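Long-range contacts in glycosyl hydrolases family 2, sugar binding domain protein (Bacteroides uniformis str. 3978 T3 ii, PDB 6D1P), which probably hydrolyses beta-glucuronides, releasing glucuronic acid, as a gut-bacterial beta-glucuronidase of glycoside hydrolase family 2: residues 70-75 with 337-342; 109-114 with 188-193; 356-361 with 615-620; 653-658 with 688-693. All coordinates share one frame; numbering follows the deposited sequence.

Contact 1: 70-75 with 337-342; sequences PHCFNA and VGAALT
Val337 and Ala75 pack backbone to backbone, with Ala75 CA 3.8 Å from Val337 C. Val337 O packs against Cys72 CB (3.4 Å) and accepts the bond from Ala340 N that closes a type II' turn. Gly338, at positive phi, forms the near corner of that turn and brings its CA close to the Cys72 sulfur. Next comes Ala339, whose N-H points almost straight at Cys72 SG (N to SG 3.6 Å, 168°), although the bond is long and weak. The sulfur is placed to receive it because SG stands opposite the backbone N of its own residue (chi1 176°). There it also takes a bond from Asn74 N (3.4 Å to Cys72 SG), inside the type I turn that runs from Cys72 to Ala75. Ala340 then presses its methyl onto the other segment: CB lies 3.5 Å from Pro70 O and 4.0 Å from Cys72 CB. Leu341 meets the ring of Pro70, a cis proline, through its carbonyl, with O 3.7 Å from Pro70 CG. Thr342 closes the segment as N-cap of helix 343-356, OG1 accepting from Met345 N. Beyond the contact, Asn74 binds through ND2 to Asp77, a potassium ligand, and through OD1 to Gly188 N. A loop of the sugar-binding domain is thus seated on a loop of the TIM barrel with no charged pair between the two segments; small side chains let the backbones come close, and a buried thiol, approached by two N-H groups, supplies one weak directional link across.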
loop_
_atom_site.group_PDB
_atom_site.type_symbol
_atom_site.label_atom_id
_atom_site.label_comp_id
_atom_site.label_asym_id
_atom_site.label_seq_id
_atom_site.Cartn_x
_atom_site.Cartn_y
_atom_site.Cartn_z
ATOM N N PRO A 70 -3.260 -6.560 20.192
ATOM C CA PRO A 70 -3.923 -6.664 18.884
ATOM C C PRO A 70 -3.451 -5.611 17.886
ATOM O O PRO A 70 -2.970 -4.546 18.267
ATOM C CB PRO A 70 -5.398 -6.460 19.218
ATOM C CG PRO A 70 -5.397 -5.661 20.456
ATOM C CD PRO A 70 -4.191 -6.110 21.241
ATOM N N HIS A 71 -3.616 -5.919 16.604
ATOM C CA HIS A 71 -3.048 -5.121 15.535
ATOM C C HIS A 71 -4.000 -5.096 14.349
ATOM O O HIS A 71 -4.695 -6.080 14.060
ATOM C CB HIS A 71 -1.695 -5.678 15.121
ATOM C CG HIS A 71 -1.146 -5.038 13.893
ATOM N ND1 HIS A 71 -1.334 -5.569 12.633
ATOM C CD2 HIS A 71 -0.443 -3.893 13.725
ATOM C CE1 HIS A 71 -0.751 -4.785 11.745
ATOM N NE2 HIS A 71 -0.206 -3.762 12.382
ATOM N N CYS A 72 -4.009 -3.970 13.640
ATOM C CA CYS A 72 -4.953 -3.792 12.549
ATOM C C CYS A 72 -4.256 -3.186 11.336
ATOM O O CYS A 72 -3.504 -2.218 11.476
ATOM C CB CYS A 72 -6.119 -2.905 13.009
ATOM S SG CYS A 72 -7.301 -2.521 11.724
ATOM N N PHE A 73 -4.529 -3.755 10.147
ATOM C CA PHE A 73 -3.966 -3.233 8.900
ATOM C C PHE A 73 -4.251 -1.747 8.725
ATOM O O PHE A 73 -3.507 -1.046 8.037
ATOM C CB PHE A 73 -4.551 -3.948 7.667
ATOM C CG PHE A 73 -4.201 -5.412 7.543
ATOM C CD1 PHE A 73 -3.469 -6.075 8.516
ATOM C CD2 PHE A 73 -4.627 -6.122 6.430
ATOM C CE1 PHE A 73 -3.165 -7.415 8.382
ATOM C CE2 PHE A 73 -4.333 -7.459 6.280
ATOM C CZ PHE A 73 -3.606 -8.116 7.258
ATOM N N ASN A 74 -5.345 -1.254 9.299
ATOM C CA ASN A 74 -5.882 0.036 8.896
ATOM C C ASN A 74 -5.898 1.022 10.058
ATOM O O ASN A 74 -6.693 1.972 10.066
ATOM C CB ASN A 74 -7.275 -0.149 8.295
ATOM C CG ASN A 74 -7.337 -1.313 7.317
ATOM O OD1 ASN A 74 -7.860 -2.373 7.649
ATOM N ND2 ASN A 74 -6.799 -1.121 6.100
ATOM N N ALA A 75 -5.005 0.792 11.036
ATOM C CA ALA A 75 -4.869 1.665 12.195
ATOM C C ALA A 75 -4.794 3.134 11.797
ATOM O O ALA A 75 -5.314 4.002 12.504
ATOM C CB ALA A 75 -3.627 1.264 13.001
ATOM N N VAL A 337 -6.229 3.025 16.133
ATOM C CA VAL A 337 -6.075 1.578 16.204
ATOM C C VAL A 337 -6.958 0.833 15.218
ATOM O O VAL A 337 -6.845 -0.395 15.108
ATOM C CB VAL A 337 -6.317 1.057 17.638
ATOM C CG1 VAL A 337 -5.427 1.802 18.613
ATOM C CG2 VAL A 337 -7.842 1.164 18.026
ATOM N N GLY A 338 -7.821 1.529 14.486
ATOM C CA GLY A 338 -8.813 0.828 13.692
ATOM C C GLY A 338 -9.638 -0.077 14.588
ATOM O O GLY A 338 -10.274 0.376 15.558
ATOM N N ALA A 339 -9.613 -1.385 14.292
ATOM C CA ALA A 339 -10.313 -2.380 15.098
ATOM C C ALA A 339 -9.497 -2.901 16.285
ATOM O O ALA A 339 -10.022 -3.684 17.082
ATOM C CB ALA A 339 -10.725 -3.566 14.213
ATOM N N ALA A 340 -8.229 -2.508 16.427
ATOM C CA ALA A 340 -7.347 -3.108 17.435
ATOM C C ALA A 340 -7.528 -2.430 18.802
ATOM O O ALA A 340 -6.627 -1.804 19.364
ATOM C CB ALA A 340 -5.902 -3.050 16.962
ATOM N N LEU A 341 -8.721 -2.601 19.356
ATOM C CA LEU A 341 -9.005 -2.110 20.689
ATOM C C LEU A 341 -8.488 -3.094 21.719
ATOM O O LEU A 341 -8.638 -4.311 21.562
ATOM C CB LEU A 341 -10.508 -1.893 20.883
ATOM C CG LEU A 341 -11.092 -0.633 20.238
ATOM C CD1 LEU A 341 -11.040 -0.704 18.717
ATOM C CD2 LEU A 341 -12.527 -0.355 20.740
ATOM N N THR A 342 -7.860 -2.558 22.760
ATOM C CA THR A 342 -7.476 -3.313 23.939
ATOM C C THR A 342 -8.670 -3.457 24.890
ATOM O O THR A 342 -9.667 -2.734 24.797
ATOM C CB THR A 342 -6.318 -2.623 24.661
ATOM O OG1 THR A 342 -6.752 -1.340 25.150
ATOM C CG2 THR A 342 -5.123 -2.439 23.706
#

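Contact 2: 109-114 with 188-193; sequences LEFEGA and GGLYRY
In the sugar-binding domain, a beta sandwich of antiparallel sheets, Glu112 and Tyr193 prolong the pairing of strand 106-111 with strand 194-199 into the loops beside it. Glu112 N donates to Tyr193 O at 3.1 Å, nearly head-on to the carbonyl. The backbones stay close past this bond; a water sits beside them, accepting from Gly113 N and donating to Arg192 O, and Arg192 N also reaches Gly113 O at 3.2 Å, a bent bond. The Arg192 side chain runs out extended over Gly113, and its guanidinium meets the Glu112 carbonyl edge-on: NH1 lies 2.9 Å from Glu112 O, in the carbonyl plane and only 7° out of the guanidinium plane. That carbonyl is therefore held by a charged group, while NH2 of the same arginine makes a salt bridge to Glu332 in the TIM barrel. Glu112 sends its carboxylate past Tyr193, OE1 lying at the ring edge 3.9 Å from CD2 with the two planes 86° apart; its other oxygen, OE2, bonds Asn195. The phenol of Tyr193 reaches Glu343 N at the start of helix 343-356. Tyr191 has chi1 at 44°, with CG between its own N and carbonyl carbon, which lays one ring face over Ala114 CA while the hydroxyl bonds Gly133 O. On the inner side, next to Ile166 of strand 162-169, Leu190 at the centre of an inverse gamma turn sets CD2 3.6 Å from Ala114 CB and 4.0 Å from Phe111 CE2, at the edge of the phenylalanine ring.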
loop_
_atom_site.group_PDB
_atom_site.type_symbol
_atom_site.label_atom_id
_atom_site.label_comp_id
_atom_site.label_asym_id
_atom_site.label_seq_id
_atom_site.Cartn_x
_atom_site.Cartn_y
_atom_site.Cartn_z
ATOM N N LEU A 109 -4.238 -22.459 19.379
ATOM C CA LEU A 109 -4.306 -21.016 19.244
ATOM C C LEU A 109 -5.775 -20.641 19.128
ATOM O O LEU A 109 -6.502 -21.198 18.298
ATOM C CB LEU A 109 -3.526 -20.543 18.028
ATOM C CG LEU A 109 -2.030 -20.819 18.134
ATOM C CD1 LEU A 109 -1.336 -20.421 16.846
ATOM C CD2 LEU A 109 -1.450 -20.051 19.307
ATOM N N GLU A 110 -6.214 -19.746 19.991
ATOM C CA GLU A 110 -7.584 -19.276 20.016
ATOM C C GLU A 110 -7.622 -17.868 19.446
ATOM O O GLU A 110 -6.797 -17.024 19.820
ATOM C CB GLU A 110 -8.129 -19.273 21.444
ATOM C CG GLU A 110 -9.184 -20.300 21.718
ATOM C CD GLU A 110 -9.929 -19.999 23.002
ATOM O OE1 GLU A 110 -9.652 -18.938 23.607
ATOM O OE2 GLU A 110 -10.796 -20.803 23.390
ATOM N N PHE A 111 -8.588 -17.614 18.565
ATOM C CA PHE A 111 -8.742 -16.319 17.908
ATOM C C PHE A 111 -10.072 -15.724 18.336
ATOM O O PHE A 111 -11.132 -16.247 17.971
ATOM C CB PHE A 111 -8.676 -16.458 16.388
ATOM C CG PHE A 111 -7.376 -17.000 15.893
ATOM C CD1 PHE A 111 -7.178 -18.356 15.799
ATOM C CD2 PHE A 111 -6.353 -16.149 15.522
ATOM C CE1 PHE A 111 -5.981 -18.860 15.348
ATOM C CE2 PHE A 111 -5.148 -16.644 15.069
ATOM C CZ PHE A 111 -4.957 -17.997 14.984
ATOM N N GLU A 112 -10.024 -14.639 19.108
ATOM C CA GLU A 112 -11.258 -13.960 19.468
ATOM C C GLU A 112 -11.799 -13.143 18.309
ATOM O O GLU A 112 -12.967 -12.737 18.344
ATOM C CB GLU A 112 -11.045 -13.077 20.702
ATOM C CG GLU A 112 -10.546 -13.871 21.896
ATOM C CD GLU A 112 -10.452 -13.057 23.180
ATOM O OE1 GLU A 112 -10.770 -11.852 23.164
ATOM O OE2 GLU A 112 -10.051 -13.633 24.212
ATOM N N GLY A 113 -10.981 -12.910 17.284
ATOM C CA GLY A 113 -11.450 -12.263 16.077
ATOM C C GLY A 113 -10.312 -11.845 15.176
ATOM O O GLY A 113 -9.347 -11.242 15.648
ATOM N N ALA A 114 -10.405 -12.149 13.884
ATOM C CA ALA A 114 -9.395 -11.725 12.927
ATOM C C ALA A 114 -10.064 -11.552 11.573
ATOM O O ALA A 114 -10.910 -12.368 11.193
ATOM C CB ALA A 114 -8.255 -12.745 12.832
ATOM N N GLY A 188 -8.732 -5.423 8.496
ATOM C CA GLY A 188 -7.837 -6.560 8.350
ATOM C C GLY A 188 -6.915 -6.706 9.548
ATOM O O GLY A 188 -6.563 -5.724 10.206
ATOM N N GLY A 189 -6.528 -7.955 9.829
ATOM C CA GLY A 189 -5.467 -8.265 10.770
ATOM C C GLY A 189 -5.979 -8.954 12.028
ATOM O O GLY A 189 -7.156 -9.297 12.156
ATOM N N LEU A 190 -5.049 -9.154 12.969
ATOM C CA LEU A 190 -5.326 -9.820 14.246
ATOM C C LEU A 190 -5.727 -8.759 15.267
ATOM O O LEU A 190 -5.017 -8.432 16.223
ATOM C CB LEU A 190 -4.116 -10.633 14.695
ATOM C CG LEU A 190 -3.705 -11.727 13.693
ATOM C CD1 LEU A 190 -2.300 -12.232 13.961
ATOM C CD2 LEU A 190 -4.711 -12.892 13.692
ATOM N N TYR A 191 -6.891 -8.188 15.020
ATOM C CA TYR A 191 -7.327 -7.037 15.783
ATOM C C TYR A 191 -8.050 -7.421 17.057
ATOM O O TYR A 191 -8.432 -6.536 17.826
ATOM C CB TYR A 191 -8.195 -6.128 14.914
ATOM C CG TYR A 191 -9.240 -6.816 14.041
ATOM C CD1 TYR A 191 -10.337 -7.471 14.606
ATOM C CD2 TYR A 191 -9.162 -6.750 12.645
ATOM C CE1 TYR A 191 -11.307 -8.070 13.810
ATOM C CE2 TYR A 191 -10.119 -7.329 11.848
ATOM C CZ TYR A 191 -11.194 -7.997 12.429
ATOM O OH TYR A 191 -12.157 -8.581 11.632
ATOM N N ARG A 192 -8.241 -8.710 17.308
ATOM C CA ARG A 192 -8.666 -9.182 18.616
ATOM C C ARG A 192 -7.638 -10.180 19.113
ATOM O O ARG A 192 -6.898 -10.774 18.323
ATOM C CB ARG A 192 -10.052 -9.840 18.609
ATOM C CG ARG A 192 -11.154 -8.915 18.266
ATOM C CD ARG A 192 -12.476 -9.626 18.430
ATOM N NE ARG A 192 -13.541 -8.884 17.776
ATOM C CZ ARG A 192 -14.649 -9.435 17.309
ATOM N NH1 ARG A 192 -14.830 -10.738 17.436
ATOM N NH2 ARG A 192 -15.574 -8.689 16.714
ATOM N N TYR A 193 -7.637 -10.362 20.431
ATOM C CA TYR A 193 -6.618 -11.153 21.096
ATOM C C TYR A 193 -6.504 -12.554 20.515
ATOM O O TYR A 193 -7.502 -13.199 20.165
ATOM C CB TYR A 193 -6.928 -11.247 22.588
ATOM C CG TYR A 193 -6.778 -9.920 23.296
ATOM C CD1 TYR A 193 -5.551 -9.256 23.310
ATOM C CD2 TYR A 193 -7.859 -9.332 23.956
ATOM C CE1 TYR A 193 -5.407 -8.046 23.947
ATOM C CE2 TYR A 193 -7.721 -8.133 24.605
ATOM C CZ TYR A 193 -6.496 -7.485 24.595
ATOM O OH TYR A 193 -6.354 -6.267 25.230
HETATM O O HOH W 1 -8.035 -13.169 17.121
#

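Contact 3: 356-361 with 615-620; sequences MGANFI and SYWSSK
In the TIM barrel, the loop carrying the chain from helix 343-356 into strand 360-362 meets the C-terminal end of helix 609-617, and Trp617 does most of the touching. Its CB meets two successive carbonyl oxygens, 3.3 Å from Gly357 O and 3.6 Å from Met356 O. With chi2 near 0° the six-membered part of the indole swings away from its own backbone and passes along Ala358, placing CE3 3.6 Å from Ala358 N and CZ3 4.0 Å from Ala358 CB. Met356 arrives from the helix before the loop, and its CE lies more loosely beside the same CZ3 (4.4 Å). Gly357 leaves that helix at positive phi in a Schellman motif, which turns its carbonyl toward the tryptophan. No hydrogen bond joins the two segments. The polar work falls to Arg326 of strand 321-329, which donates to Gly357 O and also lies against the indole as a cation-pi partner. Phe613, one turn back in helix 609-617, meets Trp617 edge to face and also touches Met356. At Ser618 the helix has ended, and its OG accepts from Lys620 N in an ST turn. Since strand 321-329 pairs in parallel with both 360-362 and 572-574, the packing lies near the seam where the last part of the chain comes round to the first, as is typical of a closed beta/alpha barrel.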
loop_
_atom_site.group_PDB
_atom_site.type_symbol
_atom_site.label_atom_id
_atom_site.label_comp_id
_atom_site.label_asym_id
_atom_site.label_seq_id
_atom_site.Cartn_x
_atom_site.Cartn_y
_atom_site.Cartn_z
ATOM N N MET A 356 -23.780 7.453 30.366
ATOM C CA MET A 356 -24.678 8.303 29.600
ATOM C C MET A 356 -26.136 7.973 29.912
ATOM O O MET A 356 -27.025 8.786 29.645
ATOM C CB MET A 356 -24.395 8.149 28.102
ATOM C CG MET A 356 -25.094 9.173 27.201
ATOM S SD MET A 356 -24.871 8.805 25.421
ATOM C CE MET A 356 -25.383 7.087 25.400
ATOM N N GLY A 357 -26.397 6.815 30.505
ATOM C CA GLY A 357 -27.738 6.453 30.885
ATOM C C GLY A 357 -28.432 5.531 29.923
ATOM O O GLY A 357 -29.624 5.272 30.106
ATOM N N ALA A 358 -27.730 5.052 28.894
ATOM C CA ALA A 358 -28.246 4.009 28.025
ATOM C C ALA A 358 -28.459 2.731 28.810
ATOM O O ALA A 358 -27.783 2.467 29.801
ATOM C CB ALA A 358 -27.276 3.729 26.865
ATOM N N ASN A 359 -29.408 1.922 28.350
ATOM C CA ASN A 359 -29.591 0.591 28.910
ATOM C C ASN A 359 -29.586 -0.481 27.830
ATOM O O ASN A 359 -29.844 -1.648 28.133
ATOM C CB ASN A 359 -30.884 0.510 29.753
ATOM C CG ASN A 359 -32.162 0.829 28.953
ATOM O OD1 ASN A 359 -32.175 0.850 27.719
ATOM N ND2 ASN A 359 -33.255 1.060 29.678
ATOM N N PHE A 360 -29.239 -0.122 26.596
ATOM C CA PHE A 360 -29.471 -0.979 25.450
ATOM C C PHE A 360 -28.451 -0.628 24.376
ATOM O O PHE A 360 -28.140 0.547 24.172
ATOM C CB PHE A 360 -30.911 -0.775 24.949
ATOM C CG PHE A 360 -31.340 -1.740 23.874
ATOM C CD1 PHE A 360 -30.951 -3.068 23.913
ATOM C CD2 PHE A 360 -32.169 -1.319 22.847
ATOM C CE1 PHE A 360 -31.366 -3.964 22.930
ATOM C CE2 PHE A 360 -32.587 -2.205 21.864
ATOM C CZ PHE A 360 -32.180 -3.528 21.901
ATOM N N ILE A 361 -27.931 -1.637 23.688
ATOM C CA ILE A 361 -26.966 -1.366 22.635
ATOM C C ILE A 361 -27.088 -2.429 21.550
ATOM O O ILE A 361 -27.252 -3.622 21.835
ATOM C CB ILE A 361 -25.536 -1.283 23.209
ATOM C CG1 ILE A 361 -24.539 -0.860 22.117
ATOM C CG2 ILE A 361 -25.143 -2.603 23.891
ATOM C CD1 ILE A 361 -23.158 -0.494 22.675
ATOM N N SER A 615 -28.569 14.035 30.298
ATOM C CA SER A 615 -29.538 14.778 31.081
ATOM C C SER A 615 -30.912 14.120 31.063
ATOM O O SER A 615 -31.689 14.324 31.999
ATOM C CB SER A 615 -29.636 16.209 30.566
ATOM O OG SER A 615 -30.231 16.237 29.292
ATOM N N TYR A 616 -31.219 13.328 30.032
ATOM C CA TYR A 616 -32.507 12.646 29.929
ATOM C C TYR A 616 -32.477 11.238 30.496
ATOM O O TYR A 616 -33.501 10.744 30.972
ATOM C CB TYR A 616 -32.949 12.563 28.467
ATOM C CG TYR A 616 -33.760 13.722 27.930
ATOM C CD1 TYR A 616 -35.145 13.730 28.040
ATOM C CD2 TYR A 616 -33.151 14.783 27.269
ATOM C CE1 TYR A 616 -35.905 14.776 27.531
ATOM C CE2 TYR A 616 -33.904 15.837 26.753
ATOM C CZ TYR A 616 -35.287 15.822 26.887
ATOM O OH TYR A 616 -36.064 16.845 26.378
ATOM N N TRP A 617 -31.327 10.580 30.470
ATOM C CA TRP A 617 -31.278 9.149 30.733
ATOM C C TRP A 617 -30.581 8.785 32.023
ATOM O O TRP A 617 -30.898 7.747 32.612
ATOM C CB TRP A 617 -30.568 8.417 29.577
ATOM C CG TRP A 617 -31.374 8.305 28.327
ATOM C CD1 TRP A 617 -32.655 8.759 28.121
ATOM C CD2 TRP A 617 -30.974 7.668 27.108
ATOM N NE1 TRP A 617 -33.068 8.447 26.842
ATOM C CE2 TRP A 617 -32.057 7.777 26.201
ATOM C CE3 TRP A 617 -29.806 7.012 26.693
ATOM C CZ2 TRP A 617 -31.998 7.267 24.901
ATOM C CZ3 TRP A 617 -29.752 6.499 25.383
ATOM C CH2 TRP A 617 -30.842 6.632 24.514
ATOM N N SER A 618 -29.607 9.579 32.443
ATOM C CA SER A 618 -28.814 9.237 33.611
ATOM C C SER A 618 -29.589 9.546 34.885
ATOM O O SER A 618 -30.275 10.569 34.975
ATOM C CB SER A 618 -27.502 10.013 33.610
ATOM O OG SER A 618 -26.693 9.588 34.685
ATOM N N SER A 619 -29.470 8.651 35.871
ATOM C CA SER A 619 -29.986 8.924 37.207
ATOM C C SER A 619 -29.015 9.735 38.058
ATOM O O SER A 619 -29.407 10.235 39.116
ATOM C CB SER A 619 -30.346 7.609 37.913
ATOM O OG SER A 619 -29.394 6.586 37.651
ATOM N N LYS A 620 -27.779 9.918 37.610
ATOM C CA LYS A 620 -26.774 10.598 38.410
ATOM C C LYS A 620 -26.827 12.099 38.156
ATOM O O LYS A 620 -26.698 12.529 36.998
ATOM C CB LYS A 620 -25.381 10.079 38.096
ATOM C CG LYS A 620 -24.371 10.557 39.107
ATOM C CD LYS A 620 -22.963 10.677 38.582
ATOM C CE LYS A 620 -22.052 11.066 39.739
ATOM N NZ LYS A 620 -20.688 11.336 39.287
#

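Contact 4: 653-658 with 688-693; sequences ELFVNG and KITATG
Phe655 and Thr690 form a hydrogen-bonded antiparallel pair at the middle of the contact, Phe655 N to Thr690 O at 2.6 Å, with the return bond from Thr690 N to Phe655 O. Two residues further along, Glu653 and Thr692 make the next hydrogen-bonded pair, so the backbones are tightly joined. Between these pairs the carbonyl oxygens also take CA-H contacts, the shortest from Ala691 CA to Glu653 O at 3.1 Å. The densely packed face carries Leu654, Val656, Ile689 and Ala691. Leu654 CD1 reaches diagonally to Ile689 CG2 (3.9 Å) and also nears Ala691 CB, whereas Val656 and Ile689 lie side by side. Strand 677-680 covers this face with Trp678 and Val680, giving the interior of a beta sandwich, consistent with the immunoglobulin-like E-set domains to which DUF4982 is related. On the reverse face, more open to solvent, the side chains mix polar and aromatic groups. Thr690 takes chi1 65°, which stands OG1 beside Phe655, 3.1 Å from CB and 3.3 Å from CD2. Further along, Thr692 OG1 meets the edge of the same ring, in plane near CE2 (3.8 Å), and is itself bonded to Asp701. The regular strand pairing ends at Asn657. Its N still donates to Lys688 O, but the chain has turned to positive phi, and here a side chain replaces a main-chain acceptor: Asn657 OD1 takes the bond from Lys688 N at 2.9 Å, while ND2 holds Asn687. The exposed Lys688 side chain leads away from the partner strand.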
loop_
_atom_site.group_PDB
_atom_site.type_symbol
_atom_site.label_atom_id
_atom_site.label_comp_id
_atom_site.label_asym_id
_atom_site.label_seq_id
_atom_site.Cartn_x
_atom_site.Cartn_y
_atom_site.Cartn_z
ATOM N N GLU A 653 -30.183 27.246 38.265
ATOM C CA GLU A 653 -30.068 28.691 38.195
ATOM C C GLU A 653 -28.886 29.072 37.312
ATOM O O GLU A 653 -27.791 28.507 37.442
ATOM C CB GLU A 653 -29.924 29.303 39.589
ATOM C CG GLU A 653 -29.811 30.817 39.543
ATOM C CD GLU A 653 -30.089 31.492 40.881
ATOM O OE1 GLU A 653 -30.380 32.709 40.831
ATOM O OE2 GLU A 653 -30.022 30.813 41.945
ATOM N N LEU A 654 -29.120 30.034 36.425
ATOM C CA LEU A 654 -28.113 30.541 35.517
ATOM C C LEU A 654 -27.605 31.879 36.026
ATOM O O LEU A 654 -28.380 32.698 36.530
ATOM C CB LEU A 654 -28.689 30.706 34.108
ATOM C CG LEU A 654 -27.638 30.972 33.035
ATOM C CD1 LEU A 654 -26.826 29.708 32.783
ATOM C CD2 LEU A 654 -28.273 31.500 31.756
ATOM N N PHE A 655 -26.301 32.094 35.895
ATOM C CA PHE A 655 -25.697 33.380 36.208
ATOM C C PHE A 655 -24.893 33.825 35.002
ATOM O O PHE A 655 -24.131 33.033 34.435
ATOM C CB PHE A 655 -24.779 33.314 37.434
ATOM C CG PHE A 655 -25.403 32.691 38.652
ATOM C CD1 PHE A 655 -25.981 33.485 39.636
ATOM C CD2 PHE A 655 -25.355 31.320 38.846
ATOM C CE1 PHE A 655 -26.536 32.908 40.775
ATOM C CE2 PHE A 655 -25.916 30.735 39.979
ATOM C CZ PHE A 655 -26.504 31.534 40.944
ATOM N N VAL A 656 -25.059 35.085 34.620
ATOM C CA VAL A 656 -24.303 35.691 33.535
ATOM C C VAL A 656 -23.560 36.902 34.096
ATOM O O VAL A 656 -24.187 37.841 34.611
ATOM C CB VAL A 656 -25.215 36.082 32.368
ATOM C CG1 VAL A 656 -24.393 36.683 31.229
ATOM C CG2 VAL A 656 -25.975 34.858 31.906
ATOM N N ASN A 657 -22.223 36.866 34.015
ATOM C CA ASN A 657 -21.367 37.958 34.493
ATOM C C ASN A 657 -21.697 38.338 35.940
ATOM O O ASN A 657 -21.767 39.515 36.298
ATOM C CB ASN A 657 -21.468 39.170 33.558
ATOM C CG ASN A 657 -20.800 38.928 32.212
ATOM O OD1 ASN A 657 -19.870 38.124 32.107
ATOM N ND2 ASN A 657 -21.258 39.633 31.179
ATOM N N GLY A 658 -21.911 37.320 36.780
ATOM C CA GLY A 658 -22.281 37.510 38.168
ATOM C C GLY A 658 -23.758 37.750 38.435
ATOM O O GLY A 658 -24.199 37.555 39.573
ATOM N N LYS A 688 -18.669 35.600 31.227
ATOM C CA LYS A 688 -18.695 34.441 32.107
ATOM C C LYS A 688 -20.142 34.011 32.311
ATOM O O LYS A 688 -21.010 34.844 32.584
ATOM C CB LYS A 688 -18.026 34.741 33.444
ATOM C CG LYS A 688 -17.747 33.500 34.270
ATOM C CD LYS A 688 -16.784 33.826 35.408
ATOM C CE LYS A 688 -17.388 33.468 36.761
ATOM N NZ LYS A 688 -16.694 34.190 37.897
ATOM N N ILE A 689 -20.400 32.722 32.124
ATOM C CA ILE A 689 -21.730 32.143 32.249
ATOM C C ILE A 689 -21.601 30.959 33.183
ATOM O O ILE A 689 -20.811 30.046 32.925
ATOM C CB ILE A 689 -22.310 31.708 30.894
ATOM C CG1 ILE A 689 -22.737 32.931 30.085
ATOM C CG2 ILE A 689 -23.491 30.761 31.089
ATOM C CD1 ILE A 689 -22.402 32.845 28.616
ATOM N N THR A 690 -22.338 30.987 34.282
ATOM C CA THR A 690 -22.297 29.888 35.227
ATOM C C THR A 690 -23.707 29.399 35.488
ATOM O O THR A 690 -24.688 30.106 35.258
ATOM C CB THR A 690 -21.647 30.298 36.547
ATOM O OG1 THR A 690 -22.472 31.285 37.178
ATOM C CG2 THR A 690 -20.259 30.864 36.302
ATOM N N ALA A 691 -23.779 28.183 36.012
ATOM C CA ALA A 691 -25.037 27.541 36.335
ATOM C C ALA A 691 -24.880 26.749 37.616
ATOM O O ALA A 691 -23.829 26.149 37.871
ATOM C CB ALA A 691 -25.512 26.599 35.212
ATOM N N THR A 692 -25.944 26.743 38.411
ATOM C CA THR A 692 -26.027 25.880 39.573
ATOM C C THR A 692 -27.342 25.113 39.520
ATOM O O THR A 692 -28.413 25.696 39.324
ATOM C CB THR A 692 -25.902 26.685 40.872
ATOM O OG1 THR A 692 -24.625 27.335 40.897
ATOM C CG2 THR A 692 -26.018 25.766 42.076
ATOM N N GLY A 693 -27.244 23.805 39.648
ATOM C CA GLY A 693 -28.399 22.941 39.682
ATOM C C GLY A 693 -28.542 22.420 41.092
ATOM O O GLY A 693 -27.548 22.218 41.800
#

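Contacts 1 and 2 are both buried and abut: His71 and Phe73 bond through their backbones to Leu190 and Gly188, so loop 188-193 faces strand-end residues on one side and segment 70-75 on another. Contact 1 joins the sugar-binding domain to the barrel; contact 2 is internal to that domain but sends arginine and tyrosine groups into the barrel. Contact 3, also buried, stays within the barrel and relies on aromatic packing without a bond across it. Contact 4 lies farthest out, about 36 Å from the chain's centre, and is regular sheet pairing, only partly buried. Contact 1 has a weak thiol bond; contact 2 mixes backbone, guanidinium and water bonds; contact 4 is mainly backbone pairing.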